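Local structure of putative hexose oxidase (5AWV) at residues A[32-37]-A[74-79]; A[44-49]-A[55-60]; A[276-281]-A[327-332]; A[444-449]-A[475-480]. The protein carries covalently bound FAD and, as a glycopeptide hexose oxidase, probably oxidises a sugar of teicoplanin-type antibiotics. One frame throughout, in Å; residues are numbered along the deposited sequence.

Interaction 1. Residues A[32-37]-A[74-79]; sequences PVKVTP and VEETVR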
# COMPACT_ATOMS: atom_id res chain seq x y z
N PRO A 32 19.03 -17.67 -0.21
CA PRO A 32 18.96 -16.40 0.52
C PRO A 32 20.22 -15.62 0.29
O PRO A 32 21.20 -16.24 -0.06
CB PRO A 32 18.88 -16.86 1.97
CG PRO A 32 19.61 -18.20 1.97
CD PRO A 32 19.20 -18.83 0.69
N VAL A 33 20.23 -14.31 0.46
CA VAL A 33 21.42 -13.58 0.38
C VAL A 33 21.50 -12.62 1.56
O VAL A 33 20.63 -11.76 1.75
CB VAL A 33 21.53 -12.72 -0.92
CG1 VAL A 33 22.94 -12.20 -1.09
CG2 VAL A 33 21.09 -13.50 -2.16
N LYS A 34 22.59 -12.65 2.30
CA LYS A 34 22.81 -11.64 3.33
C LYS A 34 23.67 -10.59 2.75
O LYS A 34 24.81 -10.85 2.48
CB LYS A 34 23.51 -12.21 4.56
CG LYS A 34 22.55 -12.77 5.57
CD LYS A 34 22.73 -14.27 5.85
CE LYS A 34 22.59 -14.58 7.34
NZ LYS A 34 23.56 -13.78 8.16
N VAL A 35 23.15 -9.39 2.58
CA VAL A 35 23.81 -8.28 1.96
C VAL A 35 24.31 -7.35 3.10
O VAL A 35 23.53 -6.60 3.71
CB VAL A 35 22.85 -7.50 1.04
CG1 VAL A 35 23.54 -6.32 0.39
CG2 VAL A 35 22.29 -8.47 0.00
N THR A 36 25.63 -7.39 3.33
CA THR A 36 26.25 -6.61 4.32
C THR A 36 26.75 -5.35 3.63
O THR A 36 26.84 -5.30 2.40
CB THR A 36 27.40 -7.47 4.93
OG1 THR A 36 28.23 -7.97 3.88
CG2 THR A 36 26.84 -8.70 5.62
N PRO A 37 27.21 -4.36 4.41
CA PRO A 37 27.67 -3.10 3.92
C PRO A 37 28.79 -3.12 2.89
O PRO A 37 28.91 -2.23 2.14
CB PRO A 37 28.16 -2.41 5.20
CG PRO A 37 27.28 -2.93 6.21
CD PRO A 37 27.31 -4.38 5.88
N VAL A 74 14.03 -14.79 10.10
CA VAL A 74 13.36 -14.36 11.32
C VAL A 74 14.06 -14.97 12.56
O VAL A 74 14.53 -14.22 13.42
CB VAL A 74 11.89 -14.73 11.29
CG1 VAL A 74 11.25 -14.49 12.64
CG2 VAL A 74 11.15 -13.79 10.26
N GLU A 75 14.24 -16.30 12.54
CA GLU A 75 14.90 -17.03 13.67
C GLU A 75 16.28 -16.51 13.97
O GLU A 75 16.67 -16.37 15.13
CB GLU A 75 14.95 -18.54 13.41
CG GLU A 75 14.53 -19.45 14.60
CD GLU A 75 13.69 -20.67 14.11
OE1 GLU A 75 13.01 -21.33 14.89
OE2 GLU A 75 13.62 -20.95 12.90
N GLU A 76 17.05 -16.24 12.95
CA GLU A 76 18.32 -15.59 13.13
C GLU A 76 18.32 -14.25 13.88
O GLU A 76 19.21 -14.00 14.72
CB GLU A 76 19.05 -15.45 11.79
CG GLU A 76 20.45 -14.91 12.01
CD GLU A 76 21.37 -15.00 10.80
OE1 GLU A 76 22.39 -14.28 10.85
OE2 GLU A 76 21.07 -15.74 9.81
N THR A 77 17.33 -13.39 13.59
CA THR A 77 17.25 -12.14 14.29
C THR A 77 16.79 -12.43 15.75
O THR A 77 17.12 -11.69 16.61
CB THR A 77 16.25 -11.15 13.62
OG1 THR A 77 14.93 -11.72 13.67
CG2 THR A 77 16.64 -10.90 12.14
N VAL A 78 15.96 -13.43 15.96
CA VAL A 78 15.53 -13.72 17.35
C VAL A 78 16.74 -14.19 18.18
O VAL A 78 16.98 -13.72 19.28
CB VAL A 78 14.49 -14.79 17.41
CG1 VAL A 78 14.02 -14.98 18.87
CG2 VAL A 78 13.29 -14.40 16.61
N ARG A 79 17.54 -15.04 17.57
CA ARG A 79 18.69 -15.67 18.21
C ARG A 79 19.80 -14.62 18.49
O ARG A 79 20.34 -14.61 19.59
CB ARG A 79 19.12 -16.94 17.40
CG ARG A 79 20.50 -17.51 17.67
CD ARG A 79 21.64 -16.82 16.89
NE ARG A 79 22.39 -17.70 15.96
CZ ARG A 79 23.57 -17.40 15.38
NH1 ARG A 79 24.18 -16.23 15.58
NH2 ARG A 79 24.14 -18.28 14.56
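At the rim of the FAD-binding half of the protein, Lys34 on edge strand 33-35 reaches Glu76 on helix 67-80, the helix of a beta-alpha-beta unit, and the two side chains close a surface salt bridge. The contact illustrates how two long side chains can bridge a wide separation of backbones: the nearest CA atoms, those of Lys34 and Glu76, are 11.5 Å apart, and the two side chains approach from opposite directions to meet between them. Glu76 supplies a straight arm. Its CG lies anti to the backbone N (chi1 -173°) and the chain stays extended beyond it, carrying the carboxylate away from the helix. Lys34 instead bends at each torsion beyond chi1, which sets its last bond, CE to NZ, nearly parallel to the line between the two carboxylate oxygens. NZ donates to OE1 of Glu76 over 3.0 Å, on the syn side and 17° out of the carboxylate plane, while CE of Lys34 lies 3.1 Å from OE2 of Glu76. The ammonium therefore favours one oxygen, NZ of Lys34 being 3.6 Å from OE2 of Glu76. The ring of Tyr60, on the neighbouring strand 60-63, takes Lys34 in a cation-pi pair, and its hydroxyl lies by the Glu76 carboxylate. Elsewhere on the helix, Val74 and Val78 pack on strand 179-187 of the five-stranded sheet. The helix links strands 60-63 and 84-87, which run parallel with strand 104-107 between them, an arrangement characteristic of the small mixed sheet in the FAD-binding domain of this flavoprotein family.

Interaction 2. Residues A[44-49]-A[55-60]; sequences NLKLRG and NGEPDY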
# COMPACT_ATOMS: atom_id res chain seq x y z
N ASN A 44 21.74 0.11 -2.70
CA ASN A 44 20.48 0.02 -3.41
C ASN A 44 19.39 -0.43 -2.45
O ASN A 44 18.31 0.16 -2.45
CB ASN A 44 20.54 -0.90 -4.64
CG ASN A 44 21.28 -0.24 -5.83
OD1 ASN A 44 21.78 0.91 -5.73
ND2 ASN A 44 21.20 -0.85 -6.92
N LEU A 45 19.65 -1.47 -1.71
CA LEU A 45 18.63 -2.04 -0.87
C LEU A 45 18.29 -1.17 0.34
O LEU A 45 17.10 -1.08 0.69
CB LEU A 45 18.98 -3.44 -0.47
CG LEU A 45 19.05 -4.40 -1.65
CD1 LEU A 45 19.62 -5.76 -1.24
CD2 LEU A 45 17.67 -4.60 -2.25
N LYS A 46 19.30 -0.46 0.85
CA LYS A 46 19.16 0.41 2.02
C LYS A 46 18.35 1.61 1.59
O LYS A 46 17.70 2.28 2.42
CB LYS A 46 20.57 0.87 2.47
CG LYS A 46 20.65 1.62 3.80
CD LYS A 46 22.07 2.19 4.01
CE LYS A 46 22.15 3.58 3.52
NZ LYS A 46 21.44 4.44 4.51
N LEU A 47 18.44 1.93 0.32
CA LEU A 47 17.86 3.20 -0.17
C LEU A 47 16.62 3.01 -0.96
O LEU A 47 16.21 3.89 -1.70
CB LEU A 47 18.89 3.99 -1.00
CG LEU A 47 20.05 4.58 -0.21
CD1 LEU A 47 21.05 5.12 -1.21
CD2 LEU A 47 19.66 5.64 0.83
N ARG A 48 16.01 1.85 -0.90
CA ARG A 48 14.85 1.74 -1.79
C ARG A 48 13.50 2.10 -1.19
O ARG A 48 12.50 1.98 -1.83
CB ARG A 48 14.82 0.39 -2.44
CG ARG A 48 14.40 -0.75 -1.60
CD ARG A 48 14.30 -1.91 -2.60
NE ARG A 48 13.70 -3.03 -1.93
CZ ARG A 48 12.39 -3.32 -1.88
NH1 ARG A 48 11.49 -2.68 -2.60
NH2 ARG A 48 12.03 -4.36 -1.17
N GLY A 49 13.49 2.62 0.02
CA GLY A 49 12.31 3.32 0.52
C GLY A 49 11.93 4.49 -0.36
O GLY A 49 12.80 5.19 -0.90
N ASN A 55 16.15 7.24 6.88
CA ASN A 55 17.37 6.50 6.60
C ASN A 55 17.73 5.66 7.75
O ASN A 55 17.51 6.04 8.88
CB ASN A 55 18.56 7.45 6.37
CG ASN A 55 18.45 8.15 5.06
OD1 ASN A 55 18.00 9.28 5.03
ND2 ASN A 55 18.69 7.43 3.96
N GLY A 56 18.28 4.52 7.44
CA GLY A 56 18.80 3.60 8.41
C GLY A 56 20.14 3.10 7.95
O GLY A 56 20.62 3.48 6.86
N GLU A 57 20.75 2.27 8.78
CA GLU A 57 22.06 1.69 8.51
C GLU A 57 22.03 0.27 9.10
O GLU A 57 22.55 0.01 10.15
CB GLU A 57 23.16 2.59 9.17
CG GLU A 57 24.61 2.23 8.82
CD GLU A 57 24.90 2.39 7.31
OE1 GLU A 57 24.34 3.36 6.73
OE2 GLU A 57 25.67 1.55 6.74
N PRO A 58 21.34 -0.65 8.43
CA PRO A 58 21.26 -1.96 9.02
C PRO A 58 22.59 -2.73 8.98
O PRO A 58 23.40 -2.51 8.07
CB PRO A 58 20.19 -2.67 8.15
CG PRO A 58 20.18 -1.91 6.89
CD PRO A 58 20.52 -0.53 7.20
N ASP A 59 22.75 -3.67 9.90
CA ASP A 59 23.88 -4.61 9.86
C ASP A 59 23.90 -5.41 8.56
O ASP A 59 24.96 -5.63 7.96
CB ASP A 59 23.84 -5.58 11.04
CG ASP A 59 24.04 -4.87 12.40
OD1 ASP A 59 24.50 -3.70 12.48
OD2 ASP A 59 23.74 -5.50 13.40
N TYR A 60 22.72 -5.89 8.14
CA TYR A 60 22.64 -6.52 6.84
C TYR A 60 21.24 -6.40 6.34
O TYR A 60 20.33 -6.13 7.15
CB TYR A 60 23.08 -8.01 6.85
CG TYR A 60 22.44 -8.95 7.81
CD1 TYR A 60 22.91 -9.08 9.16
CD2 TYR A 60 21.39 -9.80 7.41
CE1 TYR A 60 22.29 -9.98 10.05
CE2 TYR A 60 20.80 -10.63 8.29
CZ TYR A 60 21.25 -10.73 9.61
OH TYR A 60 20.54 -11.63 10.46
O HOH W 1 18.46 4.30 4.29
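Lys46 is the last residue of helix 42-46 and sends its side chain across residues 56-58. From CB the chain first runs straight out, chi1 and chi2 both close to 180°, and from CG onward it curls round the carbonyl oxygen of Gly56. CG of Lys46 lies 3.6 Å from that oxygen, with CD of Pro58 a further neighbour at 4.0 Å. The next carbon, CD of Lys46, comes to 3.4 Å from Gly56 O and 3.7 Å from OE1 of Glu57, whose chain bends at chi2 to bring its carboxylate close. At chi3 (93°) and chi4 the lysine chain turns. This curl sets NZ almost directly on the line of the carbonyl: the bond from NZ to Gly56 O is 2.7 Å long, with a C=O...N angle of 175°. A long salt bridge, 3.8 Å from NZ of Lys46 to OE1 of Glu57, adds a weaker charge partner. Beside this grip a water lies within bonding distance of NZ of Lys46 (3.0 Å), ND2 of Asn55, the backbone N of Gly56 and the Lys46 carbonyl, and probably shares its bonds among them, joining both segments. CD2 of Leu47 meets ND2 of Asn55 at 3.7 Å. Asn44 and Leu47 also touch Arg349 of the second subunit. The whole is a helix C-terminal end whose lysine and bridging water fasten the loop leading into strand 60-63 of the FAD-binding domain.

Interaction 3. Residues A[276-281]-A[327-332]; sequences EWYERN and DAHIEA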
# COMPACT_ATOMS: atom_id res chain seq x y z
N GLU A 276 -20.99 17.85 0.41
CA GLU A 276 -22.40 17.50 0.41
C GLU A 276 -22.78 16.50 -0.67
O GLU A 276 -23.62 15.63 -0.43
CB GLU A 276 -23.30 18.77 0.36
CG GLU A 276 -23.18 19.48 1.73
CD GLU A 276 -23.75 20.89 1.82
OE1 GLU A 276 -23.47 21.63 2.83
OE2 GLU A 276 -24.48 21.26 0.90
N TRP A 277 -22.18 16.63 -1.85
CA TRP A 277 -22.42 15.67 -2.91
C TRP A 277 -21.99 14.22 -2.40
O TRP A 277 -22.75 13.27 -2.51
CB TRP A 277 -21.65 16.04 -4.20
CG TRP A 277 -22.06 15.17 -5.29
CD1 TRP A 277 -23.09 15.35 -6.19
CD2 TRP A 277 -21.50 13.87 -5.57
NE1 TRP A 277 -23.16 14.24 -7.01
CE2 TRP A 277 -22.18 13.35 -6.66
CE3 TRP A 277 -20.39 13.16 -5.04
CZ2 TRP A 277 -21.88 12.08 -7.19
CZ3 TRP A 277 -20.10 11.91 -5.60
CH2 TRP A 277 -20.81 11.39 -6.64
N TYR A 278 -20.80 14.11 -1.86
CA TYR A 278 -20.32 12.83 -1.26
C TYR A 278 -21.22 12.36 -0.11
O TYR A 278 -21.45 11.16 -0.03
CB TYR A 278 -18.81 12.82 -0.89
CG TYR A 278 -17.93 12.44 -2.04
CD1 TYR A 278 -17.71 11.10 -2.34
CD2 TYR A 278 -17.41 13.38 -2.92
CE1 TYR A 278 -16.94 10.67 -3.39
CE2 TYR A 278 -16.65 12.97 -4.01
CZ TYR A 278 -16.38 11.58 -4.25
OH TYR A 278 -15.61 11.16 -5.34
N GLU A 279 -21.83 13.24 0.70
CA GLU A 279 -22.77 12.78 1.74
C GLU A 279 -23.97 12.13 1.15
O GLU A 279 -24.48 11.20 1.73
CB GLU A 279 -23.28 13.91 2.62
CG GLU A 279 -22.27 14.55 3.48
CD GLU A 279 -22.82 15.76 4.28
OE1 GLU A 279 -22.06 16.42 5.02
OE2 GLU A 279 -23.99 16.11 4.14
N ARG A 280 -24.46 12.64 0.02
CA ARG A 280 -25.65 12.15 -0.62
C ARG A 280 -25.43 10.95 -1.50
O ARG A 280 -26.36 10.17 -1.69
CB ARG A 280 -26.35 13.25 -1.47
CG ARG A 280 -26.85 14.45 -0.67
CD ARG A 280 -27.68 15.43 -1.56
NE ARG A 280 -26.93 15.91 -2.75
CZ ARG A 280 -26.12 16.98 -2.81
NH1 ARG A 280 -25.93 17.78 -1.74
NH2 ARG A 280 -25.45 17.27 -3.94
N ASN A 281 -24.23 10.78 -2.04
CA ASN A 281 -24.00 9.83 -3.14
C ASN A 281 -22.89 8.73 -2.89
O ASN A 281 -22.12 8.39 -3.82
CB ASN A 281 -23.71 10.64 -4.39
CG ASN A 281 -24.95 11.46 -4.79
OD1 ASN A 281 -25.99 10.89 -5.05
ND2 ASN A 281 -24.87 12.75 -4.69
N ASP A 327 -21.27 14.04 -15.62
CA ASP A 327 -21.70 15.47 -15.81
C ASP A 327 -22.37 16.00 -14.62
O ASP A 327 -22.10 17.11 -14.17
CB ASP A 327 -22.56 15.63 -17.05
CG ASP A 327 -21.76 15.58 -18.34
OD1 ASP A 327 -20.53 15.75 -18.27
OD2 ASP A 327 -22.39 15.30 -19.39
N ALA A 328 -23.27 15.22 -14.06
CA ALA A 328 -23.95 15.59 -12.85
C ALA A 328 -23.06 15.78 -11.64
O ALA A 328 -23.26 16.71 -10.84
CB ALA A 328 -25.01 14.59 -12.56
N HIS A 329 -22.05 14.91 -11.45
CA HIS A 329 -21.07 15.15 -10.42
C HIS A 329 -20.31 16.47 -10.60
O HIS A 329 -20.11 17.26 -9.65
CB HIS A 329 -20.05 13.94 -10.41
CG HIS A 329 -18.95 14.07 -9.42
ND1 HIS A 329 -19.15 13.96 -8.06
CD2 HIS A 329 -17.64 14.33 -9.58
CE1 HIS A 329 -18.01 14.13 -7.44
NE2 HIS A 329 -17.07 14.34 -8.34
N ILE A 330 -19.85 16.73 -11.82
CA ILE A 330 -19.07 17.91 -12.03
C ILE A 330 -19.93 19.15 -11.76
O ILE A 330 -19.50 20.12 -11.07
CB ILE A 330 -18.58 17.99 -13.50
CG1 ILE A 330 -17.48 17.01 -13.77
CG2 ILE A 330 -18.09 19.41 -13.84
CD1 ILE A 330 -17.31 16.78 -15.24
N GLU A 331 -21.16 19.17 -12.27
CA GLU A 331 -21.99 20.38 -12.05
C GLU A 331 -22.34 20.62 -10.60
O GLU A 331 -22.38 21.77 -10.19
CB GLU A 331 -23.30 20.32 -12.81
CG GLU A 331 -23.10 20.59 -14.26
CD GLU A 331 -22.65 22.03 -14.50
OE1 GLU A 331 -23.35 22.98 -14.09
OE2 GLU A 331 -21.57 22.15 -15.04
N ALA A 332 -22.57 19.55 -9.83
CA ALA A 332 -22.79 19.68 -8.42
C ALA A 332 -21.59 20.32 -7.79
O ALA A 332 -21.73 21.15 -6.91
CB ALA A 332 -23.08 18.32 -7.76
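Two matching torsions bring the key rings together: Trp277 on helix 264-280 (chi1 -171°) and His329 on helix 322-334 both turn CG anti to the backbone N and reach into the gap between the helices. The short helical segments stand 10.9 Å apart at closest approach and run roughly antiparallel, at 138°. The imidazole presents its edge to the indole face in a T-shaped pair, ring planes 73° apart and the centroids of His329 and the six-membered ring of Trp277 separated by 4.2 Å. ND1 of His329 stands over the middle of that ring, almost equally far from its six atoms (3.3 Å to CZ3 of Trp277). Against the opposite indole face lies ND2 of Asn281, which also makes a weak hydrogen bond back to the Trp277 carbonyl; the indole thus has a nitrogen on each face. Its pyrrole side meets the other helix too, CD1 of Trp277 standing 3.4 Å from CB of Ala332, where the two segments' CA atoms come nearest (6.8 Å between Trp277 and Ala332). Tyr278 completes the aromatic cluster: CZ3 of Trp277 lies over the centre of its ring, 3.8 Å above the plane, and its CE2 is 3.9 Å from CE1 of His329. The polar ends are satisfied together: OH of Tyr278 and NE2 of His329 each share a hydrogen bond with OG of Ser293, on strand 291-298. Leu291 of that strand packs on all three rings. Aromatic rings here join paired helices to one another and to the broad antiparallel sheet beneath, the helix-on-sheet layering characteristic of the substrate domain in berberine-bridge-enzyme-like oxidases.

Interaction 4. Residues A[444-449]-A[475-480]; sequences WVRKLY and DSDLAD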
# COMPACT_ATOMS: atom_id res chain seq x y z
N TRP A 444 4.16 23.73 9.16
CA TRP A 444 3.03 24.15 8.34
C TRP A 444 1.94 23.06 8.31
O TRP A 444 0.79 23.29 8.56
CB TRP A 444 3.55 24.49 6.96
CG TRP A 444 2.42 24.92 6.09
CD1 TRP A 444 1.84 26.14 6.08
CD2 TRP A 444 1.62 24.07 5.22
NE1 TRP A 444 0.75 26.15 5.21
CE2 TRP A 444 0.60 24.91 4.64
CE3 TRP A 444 1.71 22.73 4.80
CZ2 TRP A 444 -0.39 24.42 3.75
CZ3 TRP A 444 0.75 22.24 3.87
CH2 TRP A 444 -0.29 23.09 3.36
N VAL A 445 2.32 21.82 8.01
CA VAL A 445 1.29 20.75 7.89
C VAL A 445 0.66 20.43 9.25
O VAL A 445 -0.57 20.19 9.34
CB VAL A 445 1.91 19.52 7.16
CG1 VAL A 445 2.76 18.68 8.11
CG2 VAL A 445 0.84 18.70 6.52
N ARG A 446 1.47 20.49 10.33
CA ARG A 446 1.00 20.27 11.65
C ARG A 446 0.06 21.37 12.10
O ARG A 446 -0.94 21.09 12.77
CB ARG A 446 2.10 20.05 12.69
CG ARG A 446 2.87 18.78 12.45
CD ARG A 446 4.18 18.76 13.20
NE ARG A 446 4.71 17.40 13.20
CZ ARG A 446 5.98 17.08 13.44
NH1 ARG A 446 6.88 18.01 13.74
NH2 ARG A 446 6.33 15.81 13.41
N LYS A 447 0.31 22.60 11.67
CA LYS A 447 -0.62 23.69 12.04
C LYS A 447 -1.94 23.47 11.28
O LYS A 447 -2.97 23.62 11.85
CB LYS A 447 -0.02 25.11 11.76
CG LYS A 447 -0.91 26.25 12.16
CD LYS A 447 -0.32 27.62 11.77
CE LYS A 447 -1.32 28.72 12.19
NZ LYS A 447 -2.38 28.87 11.13
N LEU A 448 -1.86 23.20 9.98
CA LEU A 448 -3.03 22.90 9.14
C LEU A 448 -3.93 21.83 9.80
O LEU A 448 -5.15 22.03 10.00
CB LEU A 448 -2.57 22.47 7.78
CG LEU A 448 -3.59 21.75 6.86
CD1 LEU A 448 -4.73 22.67 6.55
CD2 LEU A 448 -2.88 21.35 5.58
N TYR A 449 -3.27 20.75 10.27
CA TYR A 449 -4.00 19.62 10.82
C TYR A 449 -4.60 19.97 12.12
O TYR A 449 -5.77 19.76 12.30
CB TYR A 449 -3.05 18.42 10.93
CG TYR A 449 -3.68 17.08 11.18
CD1 TYR A 449 -4.09 16.30 10.10
CD2 TYR A 449 -3.59 16.49 12.44
CE1 TYR A 449 -4.49 14.98 10.27
CE2 TYR A 449 -4.01 15.18 12.63
CZ TYR A 449 -4.49 14.44 11.54
OH TYR A 449 -4.90 13.14 11.73
N ASP A 475 1.00 7.95 10.80
CA ASP A 475 1.50 9.27 11.25
C ASP A 475 1.82 9.20 12.78
O ASP A 475 0.90 9.20 13.59
CB ASP A 475 0.41 10.26 11.03
CG ASP A 475 0.77 11.69 11.54
OD1 ASP A 475 1.96 11.96 11.88
OD2 ASP A 475 -0.17 12.52 11.52
N SER A 476 3.12 9.10 13.11
CA SER A 476 3.64 9.10 14.48
C SER A 476 3.22 10.28 15.33
O SER A 476 3.20 10.14 16.53
CB SER A 476 5.18 9.10 14.44
OG SER A 476 5.42 7.77 14.03
N ASP A 477 2.76 11.39 14.69
CA ASP A 477 2.30 12.54 15.41
C ASP A 477 1.06 12.21 16.18
O ASP A 477 0.76 12.89 17.21
CB ASP A 477 1.98 13.74 14.51
CG ASP A 477 3.16 14.27 13.73
OD1 ASP A 477 4.33 13.87 13.87
OD2 ASP A 477 2.89 15.13 12.91
N LEU A 478 0.33 11.17 15.77
CA LEU A 478 -0.89 10.82 16.46
C LEU A 478 -0.61 10.15 17.82
O LEU A 478 -1.48 10.11 18.68
CB LEU A 478 -1.77 9.88 15.65
CG LEU A 478 -2.39 10.51 14.38
CD1 LEU A 478 -3.44 9.56 13.77
CD2 LEU A 478 -2.97 11.86 14.74
N ALA A 479 0.57 9.61 17.98
CA ALA A 479 1.07 9.12 19.28
C ALA A 479 1.94 10.14 20.01
O ALA A 479 2.59 9.79 20.98
CB ALA A 479 1.94 7.89 19.06
N ASP A 480 1.99 11.40 19.58
CA ASP A 480 2.86 12.37 20.23
C ASP A 480 1.92 13.22 21.05
O ASP A 480 1.17 13.99 20.45
CB ASP A 480 3.60 13.21 19.21
CG ASP A 480 4.48 14.33 19.88
OD1 ASP A 480 4.31 14.65 21.06
OD2 ASP A 480 5.27 14.91 19.14
O HOH W 2 -2.45 11.57 10.67
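Arg446 on helix 438-452 grips Asp477, whose backbone N closes an Asx turn on OD1 of Asp475 in the berberine-like region. This ion pair, where a partly exposed arginine meets a buried aspartate, is the tight part. Extended from CG to NE, Arg446 presents the guanidinium side-on, with one nitrogen to each carboxylate oxygen. NE bonds to OD2 of Asp477 at 2.9 Å in a nearly straight line (171°). NH2 reaches OD1 of Asp477 over 2.8 Å with a more bent 148° geometry. The two flat groups are twisted by 55°: OD2 lies in the guanidinium plane, yet NE comes from above the carboxylate plane, whereas NH2 meets OD1 on the syn side. Lys367 forms a second salt bridge with Asp477, and Asp475 is paired with Lys365 and Lys367, probably balancing the two acids. The Tyr449-Leu478 side, also buried, is looser: CD2 of Leu478 merely brushes the Tyr449 end, 3.8 Å from its OH, the two side chains crossing at about a right angle. That hydroxyl is hydrogen-bonded to the carbonyl of Ala368, and a water links the two segments, donating to OH of Tyr449 at 3.1 Å and to OD2 of Asp475 at 2.6 Å.

Overall arrangement
Taken together, the four contacts show chemistry following place in the fold. Interactions 1 and 2 belong to the same region and share Tyr60, which opens strand 60-63 within segment 55-60 and touches both Lys34 and Glu76; its OH lies 3.2 Å from OE1 of Glu76, probably as a hydrogen bond. Interaction 1 is a surface ion pair, and interaction 2 a partly buried join mediated by a lysine, a carbonyl and water. Interactions 3 and 4 are buried, yet differ: aromatic packing without cross-hydrogen bonds in one, paired charges plus water in the other. Interaction 3 lies across the chain's centre from interaction 1, their centres about 53 Å apart.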